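Local coordinates for OTU domain-containing protein wMelOTU (Wolbachia pipientis wMel, PDB 6W9O) that cleaves ubiquitin linkages as an OTU-family cysteine protease and probably acts as a bacterial effector on host proteins, at residues 42-47 with 191-196; 139-144 with 180-185; 52-57 with 124-129; 48-53 with 118-123; 77-82 with 130-135. All blocks are in the same frame, centred on the assembly; numbering follows the deposited sequence. Where two conformers were deposited one is given.

Contact 1: 42-47 with 191-196; sequences FYVGQA and HFEPLL
The Tyr43 ring lies over the side chain of Leu196, whose CB is 4.0 Å from the ring centroid and 27° off the ring normal, a CH-pi contact. A chi1 of 62° places the ring between its own backbone N and carbonyl carbon and folds it over its partner strand. Leu195 sits on the other side of the sheet, its CD2 3.9 Å from Phe42 CD1 and its CD1 4.1 Å from Val44 CG2. The antiparallel strands join through reciprocal bonds, Tyr43 N to Leu196 O and Leu196 N to Tyr43 O, both 2.8 Å. Gly45 N then reaches Pro194 O at 2.9 Å where the first strand gives way to loop, and Ala47 CB packs 4.1 Å from Pro194 CD. Further out, Ser57 and Gln60 of helix 53-66 touch Pro194, Ser201 holds the Tyr43 hydroxyl, and His183 meets the Phe42 ring edge-to-face. Strand 42-44 is an outermost strand of the mixed sheet, beside strand 191-197, where the place of His191 is consistent with the catalytic histidine of OTU proteases. The chemistry implies a division of labour: backbone bonds set the register, while Tyr43 with Leu196 and Phe42 with Leu195 pack the two faces.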
# COMPACT_ATOMS: atom_id res chain seq x y z
N PHE A 42 14.30 -8.18 7.68
CA PHE A 42 12.90 -8.08 7.26
C PHE A 42 12.30 -9.45 7.04
O PHE A 42 13.03 -10.44 6.86
CB PHE A 42 12.75 -7.26 5.95
CG PHE A 42 12.91 -5.75 6.19
CD1 PHE A 42 11.79 -4.91 6.27
CD2 PHE A 42 14.20 -5.22 6.32
CE1 PHE A 42 11.94 -3.54 6.51
CE2 PHE A 42 14.36 -3.92 6.55
CZ PHE A 42 13.25 -3.04 6.63
N TYR A 43 10.99 -9.53 7.18
CA TYR A 43 10.31 -10.82 7.00
C TYR A 43 8.94 -10.52 6.42
O TYR A 43 8.44 -9.40 6.51
CB TYR A 43 10.17 -11.57 8.33
CG TYR A 43 9.34 -10.85 9.38
CD1 TYR A 43 8.01 -11.17 9.57
CD2 TYR A 43 9.90 -9.88 10.21
CE1 TYR A 43 7.24 -10.56 10.53
CE2 TYR A 43 9.11 -9.26 11.16
CZ TYR A 43 7.80 -9.59 11.32
OH TYR A 43 7.07 -8.90 12.30
N VAL A 44 8.36 -11.54 5.77
CA VAL A 44 7.01 -11.44 5.23
C VAL A 44 5.99 -11.77 6.32
O VAL A 44 5.97 -12.88 6.85
CB VAL A 44 6.86 -12.35 4.00
CG1 VAL A 44 5.46 -12.16 3.43
CG2 VAL A 44 7.93 -12.00 2.97
N GLY A 45 5.11 -10.81 6.63
CA GLY A 45 4.04 -10.96 7.60
C GLY A 45 2.81 -11.58 6.95
O GLY A 45 2.86 -12.14 5.86
N GLN A 46 1.70 -11.47 7.64
CA GLN A 46 0.43 -12.01 7.17
C GLN A 46 -0.54 -10.87 7.01
O GLN A 46 -0.54 -9.94 7.80
CB GLN A 46 -0.16 -13.01 8.15
CG GLN A 46 0.46 -14.38 8.07
CD GLN A 46 1.74 -14.44 8.86
OE1 GLN A 46 1.79 -14.00 10.01
NE2 GLN A 46 2.79 -14.99 8.25
N ALA A 47 -1.39 -10.95 6.00
CA ALA A 47 -2.44 -9.99 5.77
C ALA A 47 -3.78 -10.73 5.80
O ALA A 47 -3.86 -11.94 5.49
CB ALA A 47 -2.27 -9.32 4.37
N HIS A 191 -2.31 -9.74 -4.93
CA HIS A 191 -2.12 -10.37 -3.62
C HIS A 191 -0.94 -9.72 -2.93
O HIS A 191 0.16 -9.68 -3.51
CB HIS A 191 -1.82 -11.85 -3.84
CG HIS A 191 -2.99 -12.58 -4.38
ND1 HIS A 191 -3.80 -13.39 -3.60
CD2 HIS A 191 -3.48 -12.66 -5.64
CE1 HIS A 191 -4.75 -13.92 -4.36
NE2 HIS A 191 -4.61 -13.45 -5.59
N PHE A 192 -1.15 -9.25 -1.70
CA PHE A 192 -0.09 -8.54 -0.98
C PHE A 192 0.03 -9.06 0.44
O PHE A 192 -0.94 -9.52 1.05
CB PHE A 192 -0.45 -7.04 -0.89
CG PHE A 192 -0.51 -6.39 -2.24
CD1 PHE A 192 0.66 -6.00 -2.87
CD2 PHE A 192 -1.73 -6.21 -2.86
CE1 PHE A 192 0.62 -5.46 -4.15
CE2 PHE A 192 -1.81 -5.67 -4.17
CZ PHE A 192 -0.61 -5.28 -4.82
N GLU A 193 1.25 -8.94 0.98
CA GLU A 193 1.55 -9.16 2.40
C GLU A 193 2.44 -8.02 2.84
O GLU A 193 3.15 -7.42 2.03
CB GLU A 193 2.33 -10.46 2.59
CG GLU A 193 1.52 -11.77 2.39
CD GLU A 193 2.37 -12.88 1.73
OE1 GLU A 193 2.94 -12.62 0.64
OE2 GLU A 193 2.50 -13.97 2.28
N PRO A 194 2.45 -7.68 4.13
CA PRO A 194 3.35 -6.64 4.62
C PRO A 194 4.77 -7.22 4.71
O PRO A 194 4.99 -8.38 5.03
CB PRO A 194 2.81 -6.33 6.04
CG PRO A 194 2.26 -7.64 6.50
CD PRO A 194 1.61 -8.26 5.20
N LEU A 195 5.79 -6.35 4.44
CA LEU A 195 7.18 -6.72 4.71
C LEU A 195 7.59 -5.96 5.96
O LEU A 195 7.64 -4.74 5.94
CB LEU A 195 8.05 -6.33 3.52
CG LEU A 195 9.51 -6.76 3.71
CD1 LEU A 195 9.59 -8.27 3.39
CD2 LEU A 195 10.46 -5.98 2.79
N LEU A 196 7.83 -6.70 7.05
CA LEU A 196 8.02 -6.07 8.37
C LEU A 196 9.45 -6.27 8.82
O LEU A 196 10.20 -7.07 8.27
CB LEU A 196 7.02 -6.66 9.36
CG LEU A 196 5.53 -6.46 8.97
CD1 LEU A 196 4.55 -7.26 9.83
CD2 LEU A 196 5.18 -4.97 9.00

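Contact 2: 139-144 with 180-185; sequences VKLHVI and STVHII
The imidazoles of His142 and His183 meet rim to rim, their planes 89° apart, and each ND1 lies at the other ring's edge; the ND1 atoms form a hydrogen bond of 2.8 Å. Neither ring covers a face of the other. His157 ND1 hydrogen-bonds His142 NE2, the two rings nearly parallel; the Tyr176 ring meets that of His183 at about 10°. The meeting of the two histidines is set by different first torsions: His142 has CG anti to the backbone N (chi1 170°), whereas His183 has it anti to the carbonyl carbon. These residues belong to strands 140-146 and 181-188, a parallel pair within the mixed sheet of the OTU fold, zipped by five alternating backbone bonds such as His142 N to Val182 O (2.8 Å). On the sheet face opposite the histidines, the packing between the two strands is aliphatic. Leu141 CD1 touches Val182 CG2 at 3.9 Å and Ile184 CD1 at 4.0 Å, while Val143 runs beside Ile184, Val143 CG2 4.0 Å from Ile184 CG1. This face turns toward helix 53-66, where Phe54 meets Ile184. At the N-terminal end Lys140 CE lies 3.6 Å from Thr181 OG1, and Asp178 binds both side chains.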
# COMPACT_ATOMS: atom_id res chain seq x y z
N VAL A 139 3.94 9.23 3.13
CA VAL A 139 4.90 8.09 2.93
C VAL A 139 5.12 7.60 1.46
O VAL A 139 4.47 7.98 0.39
CB VAL A 139 4.48 6.88 3.78
CG1 VAL A 139 4.48 7.20 5.27
CG2 VAL A 139 3.13 6.34 3.34
N LYS A 140 6.27 6.96 1.32
CA LYS A 140 6.54 6.33 0.02
C LYS A 140 6.21 4.86 0.19
O LYS A 140 6.46 4.30 1.25
CB LYS A 140 8.02 6.43 -0.34
CG LYS A 140 8.48 7.84 -0.57
CD LYS A 140 9.97 7.97 -0.27
CE LYS A 140 10.13 8.31 1.22
NZ LYS A 140 11.50 8.78 1.63
N LEU A 141 5.64 4.22 -0.84
CA LEU A 141 5.25 2.82 -0.75
C LEU A 141 6.20 2.01 -1.64
O LEU A 141 6.26 2.21 -2.87
CB LEU A 141 3.83 2.68 -1.28
CG LEU A 141 3.39 1.24 -1.52
CD1 LEU A 141 3.43 0.38 -0.26
CD2 LEU A 141 1.92 1.26 -2.05
N HIS A 142 6.94 1.07 -1.05
CA HIS A 142 7.83 0.16 -1.76
C HIS A 142 7.10 -1.16 -1.92
O HIS A 142 6.60 -1.74 -0.94
CB HIS A 142 9.06 -0.05 -0.86
CG HIS A 142 9.98 -1.14 -1.32
ND1 HIS A 142 10.58 -1.99 -0.41
CD2 HIS A 142 10.35 -1.57 -2.56
CE1 HIS A 142 11.35 -2.84 -1.07
NE2 HIS A 142 11.20 -2.63 -2.38
N VAL A 143 6.97 -1.61 -3.18
CA VAL A 143 6.35 -2.90 -3.49
C VAL A 143 7.44 -3.79 -4.06
O VAL A 143 8.11 -3.39 -5.03
CB VAL A 143 5.20 -2.74 -4.49
CG1 VAL A 143 4.53 -4.12 -4.66
CG2 VAL A 143 4.18 -1.69 -4.02
N ILE A 144 7.61 -4.98 -3.50
CA ILE A 144 8.48 -5.99 -4.11
C ILE A 144 7.56 -6.87 -4.96
O ILE A 144 6.66 -7.51 -4.40
CB ILE A 144 9.17 -6.83 -3.04
CG1 ILE A 144 10.04 -5.94 -2.14
CG2 ILE A 144 10.07 -7.84 -3.73
CD1 ILE A 144 10.85 -6.75 -1.03
N SER A 180 9.92 6.82 6.59
CA SER A 180 8.81 7.28 5.77
C SER A 180 8.60 6.41 4.54
O SER A 180 7.82 6.80 3.68
CB SER A 180 9.04 8.71 5.34
OG SER A 180 9.02 9.57 6.48
N THR A 181 9.26 5.26 4.44
CA THR A 181 8.92 4.29 3.38
C THR A 181 8.19 3.13 4.06
O THR A 181 8.70 2.58 5.04
CB THR A 181 10.19 3.76 2.73
OG1 THR A 181 10.85 4.83 2.02
CG2 THR A 181 9.89 2.67 1.69
N VAL A 182 7.03 2.73 3.51
CA VAL A 182 6.35 1.53 3.95
C VAL A 182 6.60 0.45 2.89
O VAL A 182 6.95 0.74 1.73
CB VAL A 182 4.85 1.76 4.19
CG1 VAL A 182 4.67 2.75 5.39
CG2 VAL A 182 4.22 2.35 2.99
N HIS A 183 6.48 -0.83 3.29
CA HIS A 183 6.95 -1.94 2.44
C HIS A 183 5.93 -3.05 2.39
O HIS A 183 5.47 -3.52 3.43
CB HIS A 183 8.25 -2.57 3.03
CG HIS A 183 9.35 -1.57 3.23
ND1 HIS A 183 10.31 -1.32 2.27
CD2 HIS A 183 9.68 -0.82 4.31
CE1 HIS A 183 11.16 -0.40 2.74
NE2 HIS A 183 10.80 -0.10 3.99
N ILE A 184 5.63 -3.52 1.16
CA ILE A 184 4.74 -4.66 0.99
C ILE A 184 5.30 -5.54 -0.11
O ILE A 184 6.12 -5.10 -0.93
CB ILE A 184 3.28 -4.26 0.69
CG1 ILE A 184 3.20 -3.64 -0.71
CG2 ILE A 184 2.74 -3.29 1.77
CD1 ILE A 184 1.76 -3.19 -1.05
N ILE A 185 4.89 -6.79 -0.09
CA ILE A 185 5.37 -7.75 -1.09
C ILE A 185 4.19 -8.30 -1.88
O ILE A 185 3.12 -8.53 -1.32
CB ILE A 185 6.27 -8.83 -0.45
CG1 ILE A 185 6.87 -9.80 -1.48
CG2 ILE A 185 5.57 -9.57 0.66
CD1 ILE A 185 8.23 -10.45 -0.92

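Contact 3: 52-57 with 124-129; sequences SCFFDS and GDPDVE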
# COMPACT_ATOMS: atom_id res chain seq x y z
N SER A 52 -9.12 -7.43 1.43
CA SER A 52 -8.48 -6.21 1.88
C SER A 52 -6.99 -6.37 2.15
O SER A 52 -6.41 -5.52 2.83
CB SER A 52 -9.17 -5.69 3.14
OG SER A 52 -10.49 -5.24 2.75
N CYS A 53 -6.33 -7.37 1.54
CA CYS A 53 -4.91 -7.58 1.86
C CYS A 53 -4.05 -6.39 1.51
O CYS A 53 -3.00 -6.20 2.15
CB CYS A 53 -4.37 -8.82 1.14
SG CYS A 53 -4.36 -8.71 -0.68
N PHE A 54 -4.38 -5.59 0.48
CA PHE A 54 -3.53 -4.44 0.18
C PHE A 54 -3.59 -3.47 1.32
O PHE A 54 -2.54 -3.01 1.83
CB PHE A 54 -4.02 -3.72 -1.11
CG PHE A 54 -3.33 -2.42 -1.30
CD1 PHE A 54 -1.98 -2.38 -1.73
CD2 PHE A 54 -3.97 -1.26 -0.95
CE1 PHE A 54 -1.30 -1.20 -1.80
CE2 PHE A 54 -3.30 -0.04 -1.01
CZ PHE A 54 -1.94 -0.01 -1.43
N PHE A 55 -4.80 -3.14 1.75
CA PHE A 55 -4.99 -2.15 2.82
C PHE A 55 -4.40 -2.65 4.13
O PHE A 55 -3.78 -1.87 4.89
CB PHE A 55 -6.49 -1.88 2.97
CG PHE A 55 -7.09 -1.32 1.69
CD1 PHE A 55 -6.93 -0.00 1.33
CD2 PHE A 55 -7.79 -2.18 0.85
CE1 PHE A 55 -7.44 0.48 0.15
CE2 PHE A 55 -8.31 -1.69 -0.34
CZ PHE A 55 -8.15 -0.38 -0.68
N ASP A 56 -4.59 -3.94 4.41
CA ASP A 56 -4.06 -4.50 5.66
C ASP A 56 -2.53 -4.56 5.63
O ASP A 56 -1.89 -4.35 6.69
CB ASP A 56 -4.63 -5.90 5.86
CG ASP A 56 -4.40 -6.43 7.28
OD1 ASP A 56 -4.80 -5.68 8.22
OD2 ASP A 56 -3.95 -7.59 7.46
N SER A 57 -1.93 -4.85 4.49
CA SER A 57 -0.46 -4.86 4.41
C SER A 57 0.09 -3.45 4.59
O SER A 57 1.03 -3.22 5.38
CB SER A 57 -0.03 -5.39 3.04
OG SER A 57 -0.42 -6.74 2.89
N GLY A 124 -7.49 -3.69 -3.38
CA GLY A 124 -6.71 -2.46 -3.55
C GLY A 124 -5.54 -2.60 -4.52
O GLY A 124 -4.98 -3.69 -4.73
N ASP A 125 -5.18 -1.48 -5.14
CA ASP A 125 -4.18 -1.41 -6.21
C ASP A 125 -3.15 -0.38 -5.79
O ASP A 125 -3.50 0.81 -5.59
CB ASP A 125 -4.93 -1.00 -7.49
CG ASP A 125 -4.04 -0.79 -8.69
OD1 ASP A 125 -2.81 -0.89 -8.58
OD2 ASP A 125 -4.63 -0.56 -9.77
N PRO A 126 -1.87 -0.75 -5.68
CA PRO A 126 -0.82 0.24 -5.31
C PRO A 126 -0.81 1.45 -6.21
O PRO A 126 -0.52 2.55 -5.71
CB PRO A 126 0.49 -0.54 -5.48
CG PRO A 126 0.09 -1.97 -5.22
CD PRO A 126 -1.34 -2.13 -5.78
N ASP A 127 -1.10 1.30 -7.51
CA ASP A 127 -0.98 2.43 -8.40
C ASP A 127 -2.09 3.45 -8.18
O ASP A 127 -1.96 4.59 -8.64
CB ASP A 127 -1.08 1.99 -9.85
CG ASP A 127 0.09 1.14 -10.30
OD1 ASP A 127 1.23 1.34 -9.85
OD2 ASP A 127 -0.17 0.24 -11.16
N VAL A 128 -3.21 3.04 -7.57
CA VAL A 128 -4.31 3.98 -7.38
C VAL A 128 -4.49 4.25 -5.89
O VAL A 128 -4.18 5.35 -5.39
CB VAL A 128 -5.62 3.48 -8.02
CG1 VAL A 128 -6.71 4.55 -7.82
CG2 VAL A 128 -5.41 3.21 -9.53
N GLU A 129 -4.98 3.25 -5.16
CA GLU A 129 -5.13 3.45 -3.72
C GLU A 129 -3.80 3.68 -3.06
O GLU A 129 -3.72 4.47 -2.11
CB GLU A 129 -5.82 2.23 -3.12
CG GLU A 129 -7.34 2.16 -3.54
CD GLU A 129 -7.55 1.72 -4.96
OE1 GLU A 129 -6.89 0.75 -5.38
OE2 GLU A 129 -8.36 2.37 -5.63
O HOH W 1 -6.83 -5.44 -1.24
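Phe54, the second residue of helix 53-66, comes nearest to Gly124, their CA atoms 5.3 Å apart, where the loop of 124-125 leads into helix 126-137. No direct hydrogen bond joins the segments; instead one water accepts from both Phe54 N, at 3.0 Å, and Gly124 N. The helix start with Cys53 is the signature of OTU proteases, in which the catalytic cysteine opens the central helix, a role Cys53 is consistent with filling. Two aromatic rings carry the packing. A chi1 of 170° turns the Phe54 ring toward the other segment, bringing its CE1 to 3.8 Å from Pro126 CG, while the carbonyl carbon of Asp125 lies over one ring face. Phe55 brings CE2 to within 3.7 Å of Gly124 CA and CZ to within 3.9 Å of Glu129 CG, and one of its faces is covered by Phe54 CD2, above the ring centre. Glycine lets the loop pass this close to both rings. Glu129 bends at chi2 so that OE1 turns back to accept from Asp125 N at 2.8 Å, nearly along its C–O axis, and its OE2 is taken by Tyr113; a buried carboxylate thereby braces the turn that leads into its own helix. Asp125 caps that helix: its OD1 accepts from Asp127 N at 3.0 Å, met from above the carboxylate plane.

Contact 4: 48-53 with 118-123; sequences IGNGSC and MRNSRW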
# COMPACT_ATOMS: atom_id res chain seq x y z
N ILE A 48 -4.84 -9.99 6.12
CA ILE A 48 -6.19 -10.54 6.06
C ILE A 48 -6.51 -10.96 4.63
O ILE A 48 -6.01 -10.37 3.66
CB ILE A 48 -7.15 -9.46 6.58
CG1 ILE A 48 -8.50 -10.09 6.91
CG2 ILE A 48 -7.28 -8.30 5.58
CD1 ILE A 48 -9.21 -9.37 8.05
N GLY A 49 -7.34 -11.98 4.49
CA GLY A 49 -7.64 -12.52 3.17
C GLY A 49 -9.09 -12.39 2.72
O GLY A 49 -9.60 -13.26 1.99
N ASN A 50 -9.75 -11.31 3.15
CA ASN A 50 -11.14 -11.05 2.79
C ASN A 50 -11.28 -10.11 1.59
O ASN A 50 -12.39 -9.64 1.30
CB ASN A 50 -11.87 -10.41 3.98
CG ASN A 50 -11.26 -9.07 4.37
OD1 ASN A 50 -10.19 -8.68 3.86
ND2 ASN A 50 -11.92 -8.35 5.29
N GLY A 51 -10.17 -9.86 0.86
CA GLY A 51 -10.15 -8.91 -0.23
C GLY A 51 -9.39 -7.65 0.13
O GLY A 51 -9.11 -6.82 -0.75
N SER A 52 -9.12 -7.43 1.43
CA SER A 52 -8.48 -6.21 1.88
C SER A 52 -6.99 -6.37 2.15
O SER A 52 -6.41 -5.52 2.83
CB SER A 52 -9.17 -5.69 3.14
OG SER A 52 -10.49 -5.24 2.75
N CYS A 53 -6.33 -7.37 1.54
CA CYS A 53 -4.91 -7.58 1.86
C CYS A 53 -4.05 -6.39 1.51
O CYS A 53 -3.00 -6.20 2.15
CB CYS A 53 -4.37 -8.82 1.14
SG CYS A 53 -4.36 -8.71 -0.68
N MET A 118 -15.49 0.89 -0.81
CA MET A 118 -15.78 0.49 0.56
C MET A 118 -16.12 -0.98 0.67
O MET A 118 -16.30 -1.47 1.79
CB MET A 118 -16.94 1.32 1.12
CG MET A 118 -16.58 2.83 1.20
SD MET A 118 -15.04 3.21 2.04
CE MET A 118 -15.31 2.50 3.69
N ARG A 119 -16.19 -1.72 -0.44
CA ARG A 119 -16.54 -3.14 -0.41
C ARG A 119 -15.27 -3.97 -0.30
O ARG A 119 -14.31 -3.72 -1.03
CB ARG A 119 -17.27 -3.52 -1.70
CG ARG A 119 -18.57 -2.75 -1.92
CD ARG A 119 -19.24 -3.18 -3.23
NE ARG A 119 -20.50 -2.48 -3.44
CZ ARG A 119 -20.76 -1.68 -4.47
NH1 ARG A 119 -19.87 -1.51 -5.45
NH2 ARG A 119 -21.94 -1.08 -4.54
N ASN A 120 -15.26 -4.95 0.62
CA ASN A 120 -14.07 -5.80 0.71
C ASN A 120 -13.80 -6.54 -0.60
O ASN A 120 -12.65 -6.91 -0.85
CB ASN A 120 -14.23 -6.81 1.83
CG ASN A 120 -14.05 -6.17 3.21
OD1 ASN A 120 -13.32 -5.20 3.37
ND2 ASN A 120 -14.71 -6.73 4.20
N SER A 121 -14.84 -6.70 -1.42
CA SER A 121 -14.70 -7.36 -2.72
C SER A 121 -13.80 -6.59 -3.68
O SER A 121 -13.26 -7.20 -4.62
CB SER A 121 -16.06 -7.61 -3.38
OG SER A 121 -16.82 -6.41 -3.48
N ARG A 122 -13.61 -5.28 -3.50
CA ARG A 122 -12.80 -4.48 -4.42
C ARG A 122 -11.37 -4.52 -3.88
O ARG A 122 -11.07 -3.89 -2.87
CB ARG A 122 -13.33 -3.05 -4.45
CG ARG A 122 -12.38 -2.07 -5.11
CD ARG A 122 -12.11 -2.42 -6.56
NE ARG A 122 -11.52 -1.25 -7.24
CZ ARG A 122 -12.22 -0.30 -7.87
NH1 ARG A 122 -13.55 -0.38 -7.96
NH2 ARG A 122 -11.58 0.72 -8.44
N TRP A 123 -10.50 -5.28 -4.52
CA TRP A 123 -9.12 -5.37 -4.03
C TRP A 123 -8.34 -4.09 -4.31
O TRP A 123 -8.52 -3.43 -5.33
CB TRP A 123 -8.39 -6.57 -4.65
CG TRP A 123 -8.94 -7.86 -4.33
CD1 TRP A 123 -10.20 -8.15 -3.83
CD2 TRP A 123 -8.27 -9.11 -4.46
NE1 TRP A 123 -10.35 -9.55 -3.67
CE2 TRP A 123 -9.16 -10.13 -4.03
CE3 TRP A 123 -7.00 -9.47 -4.94
CZ2 TRP A 123 -8.81 -11.49 -4.07
CZ3 TRP A 123 -6.65 -10.81 -4.97
CH2 TRP A 123 -7.56 -11.80 -4.54
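Asn50 and Trp123 reach Asn120 and Gly51 through opposite choices of first torsion: Asn50 holds CG between its backbone N and carbonyl carbon (chi1 62°), Trp123 holds CG anti to its carbonyl carbon (chi1 -63°). The former makes an Asx turn, in which Asn50 OD1 accepts from Ser52 N at 2.9 Å with the donor above the carbonyl plane. The loop thus fixed leads into the helix of Cys53; in OTU proteases it lies beside the catalytic cysteine. Facing it is the type I turn Arg119 to Arg122. Gly51 has no side chain to keep Asn120 O away, and its phi of 107° also suits glycine; its CA lies 3.3 Å from Asn120 O, a CA-H...O contact, and its carbonyl carbon sits over one face of the indole, with Trp123 NE1 3.5 Å from Gly51 CA. A second such contact runs the other way, from Trp123 CA to Gly51 O at 3.6 Å. Arg76 reinforces both sides, bonding Ser52 OG and Arg122 O, and His191 meets the Trp123 ring edge-to-face. The Asn50 and Asn120 amides approach without bonding, ND2 to ND2 3.4 Å. What Asn120 does offer is OD1, 2.9 Å from Ser52 OG, in a weak hydrogen bond donated by the hydroxyl.

Contact 5: 77-82 with 130-135; sequences NDCREF and GRILCE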
# COMPACT_ATOMS: atom_id res chain seq x y z
N ASN A 77 -11.82 4.21 3.43
CA ASN A 77 -12.56 5.47 3.52
C ASN A 77 -11.72 6.67 3.06
O ASN A 77 -12.27 7.62 2.48
CB ASN A 77 -13.02 5.69 4.95
CG ASN A 77 -14.05 6.76 5.02
OD1 ASN A 77 -15.19 6.58 4.52
ND2 ASN A 77 -13.70 7.91 5.63
N ASP A 78 -10.41 6.63 3.30
CA ASP A 78 -9.52 7.70 2.82
C ASP A 78 -9.54 7.75 1.29
O ASP A 78 -9.49 8.83 0.69
CB ASP A 78 -8.07 7.41 3.23
CG ASP A 78 -7.80 7.52 4.77
OD1 ASP A 78 -8.54 8.25 5.48
OD2 ASP A 78 -6.83 6.84 5.18
N CYS A 79 -9.71 6.59 0.67
CA CYS A 79 -9.75 6.57 -0.80
C CYS A 79 -11.09 7.06 -1.29
O CYS A 79 -11.17 7.81 -2.27
CB CYS A 79 -9.45 5.14 -1.29
SG CYS A 79 -7.72 4.65 -0.92
N ARG A 80 -12.18 6.67 -0.60
CA ARG A 80 -13.48 7.23 -0.92
C ARG A 80 -13.46 8.75 -0.82
O ARG A 80 -13.99 9.45 -1.68
CB ARG A 80 -14.54 6.68 0.07
CG ARG A 80 -15.88 7.30 -0.09
CD ARG A 80 -16.84 6.69 0.93
NE ARG A 80 -18.08 7.44 1.01
CZ ARG A 80 -19.21 7.04 0.42
NH1 ARG A 80 -19.24 5.89 -0.26
NH2 ARG A 80 -20.32 7.78 0.54
N GLU A 81 -12.90 9.26 0.27
CA GLU A 81 -12.88 10.71 0.46
C GLU A 81 -12.05 11.39 -0.63
O GLU A 81 -12.44 12.44 -1.15
CB GLU A 81 -12.29 11.01 1.84
CG GLU A 81 -13.27 10.63 2.94
CD GLU A 81 -12.82 11.07 4.33
OE1 GLU A 81 -11.61 11.35 4.53
OE2 GLU A 81 -13.69 11.10 5.22
N PHE A 82 -10.90 10.81 -0.97
CA PHE A 82 -10.12 11.36 -2.07
C PHE A 82 -10.96 11.51 -3.33
O PHE A 82 -10.92 12.55 -4.01
CB PHE A 82 -8.89 10.47 -2.29
CG PHE A 82 -7.98 10.95 -3.37
CD1 PHE A 82 -6.84 11.67 -3.05
CD2 PHE A 82 -8.25 10.64 -4.72
CE1 PHE A 82 -5.96 12.13 -4.06
CE2 PHE A 82 -7.38 11.05 -5.72
CZ PHE A 82 -6.24 11.81 -5.41
N GLY A 130 -2.73 3.02 -3.51
CA GLY A 130 -1.41 3.28 -2.88
C GLY A 130 -0.99 4.73 -3.04
O GLY A 130 -0.52 5.37 -2.09
N ARG A 131 -1.19 5.31 -4.22
CA ARG A 131 -0.83 6.71 -4.45
C ARG A 131 -1.66 7.65 -3.57
O ARG A 131 -1.13 8.62 -2.99
CB ARG A 131 -1.01 7.02 -5.94
CG ARG A 131 -0.67 8.46 -6.25
CD ARG A 131 -0.55 8.65 -7.81
NE ARG A 131 -0.26 10.05 -8.10
CZ ARG A 131 -0.09 10.51 -9.35
NH1 ARG A 131 -0.16 9.68 -10.36
NH2 ARG A 131 0.16 11.79 -9.53
N ILE A 132 -2.96 7.35 -3.42
CA ILE A 132 -3.82 8.16 -2.56
C ILE A 132 -3.33 8.10 -1.11
O ILE A 132 -3.26 9.13 -0.42
CB ILE A 132 -5.28 7.67 -2.64
CG1 ILE A 132 -5.87 7.95 -4.02
CG2 ILE A 132 -6.11 8.33 -1.46
CD1 ILE A 132 -7.20 7.16 -4.28
N LEU A 133 -2.99 6.90 -0.63
CA LEU A 133 -2.60 6.79 0.78
C LEU A 133 -1.21 7.36 1.02
O LEU A 133 -0.92 7.87 2.12
CB LEU A 133 -2.66 5.32 1.21
CG LEU A 133 -4.05 4.70 1.07
CD1 LEU A 133 -3.98 3.21 1.38
CD2 LEU A 133 -5.04 5.46 2.00
N CYS A 134 -0.31 7.30 0.03
CA CYS A 134 1.00 7.91 0.18
C CYS A 134 0.83 9.42 0.35
O CYS A 134 1.51 10.06 1.19
CB CYS A 134 1.82 7.64 -1.10
SG CYS A 134 2.54 6.00 -1.05
N GLU A 135 -0.08 10.01 -0.42
CA GLU A 135 -0.35 11.44 -0.30
C GLU A 135 -0.92 11.79 1.08
O GLU A 135 -0.49 12.78 1.71
CB GLU A 135 -1.32 11.85 -1.42
CG GLU A 135 -2.12 13.14 -1.14
CD GLU A 135 -1.35 14.35 -1.45
OE1 GLU A 135 -1.70 15.44 -0.92
OE2 GLU A 135 -0.40 14.21 -2.25
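Cys79 and Ile132 mark the closest backbone approach of two helices that cross almost perpendicularly, at 92° with 9.6 Å between the axes of the short segments. Ile132 fits against Phe82: its CG1 stands 3.7 Å from the ring centroid and only 12° off the normal, a CH-pi contact nearly above the centre. Phe82 has its CG opposite the backbone N across the CA–CB bond (chi1 -178°), which carries the ring out over the neighbouring helix, while Ile132 CG2 presses on the Phe82 CB at 3.6 Å. Cys79 adds a second point of packing: its SG touches both Ile132 CG2, at 4.1 Å, and Leu133 CD2, at 4.0 Å. That same leucine methyl group also abuts Asp78 CB at 3.8 Å, the two side chains meeting at about a right angle. The Asp78 carboxylate is engaged just beyond by the Lys136 ammonium and the Tyr137 hydroxyl, which probably offsets its charge in this buried place. Phe91 meets the Phe82 ring edge-to-face, and Trp90 and Tyr113 add to the aromatic surroundings of Ile132. No hydrogen bond crosses between the segments; the arrangement is plain apolar packing of crossed helices, 72-84 and 126-137, in the helical part of the OTU fold.

Contacts 1 and 2 are adjacent in one sheet, joined where Glu193 O lies 2.8 Å from Ile185 N and Leu195 N 3.0 Å from His183 O. Contact 3 packs against that sheet, with Phe54 CE1 3.7 Å from Ile184 CD1, and shares Ser52 and Cys53 with contact 4, the centres of contacts 3 and 4 being about 9 Å apart. Contact 5 extends the core along helix 126-137, and its centre is about 21 Å from that of contact 1. The probable active site lies where contacts 1, 3 and 4 converge: Cys53 SG is 3.4 Å from Phe192 N, so that Cys53, from contacts 3 and 4, comes together with His191 of contact 1, consistent with the family's catalytic histidine.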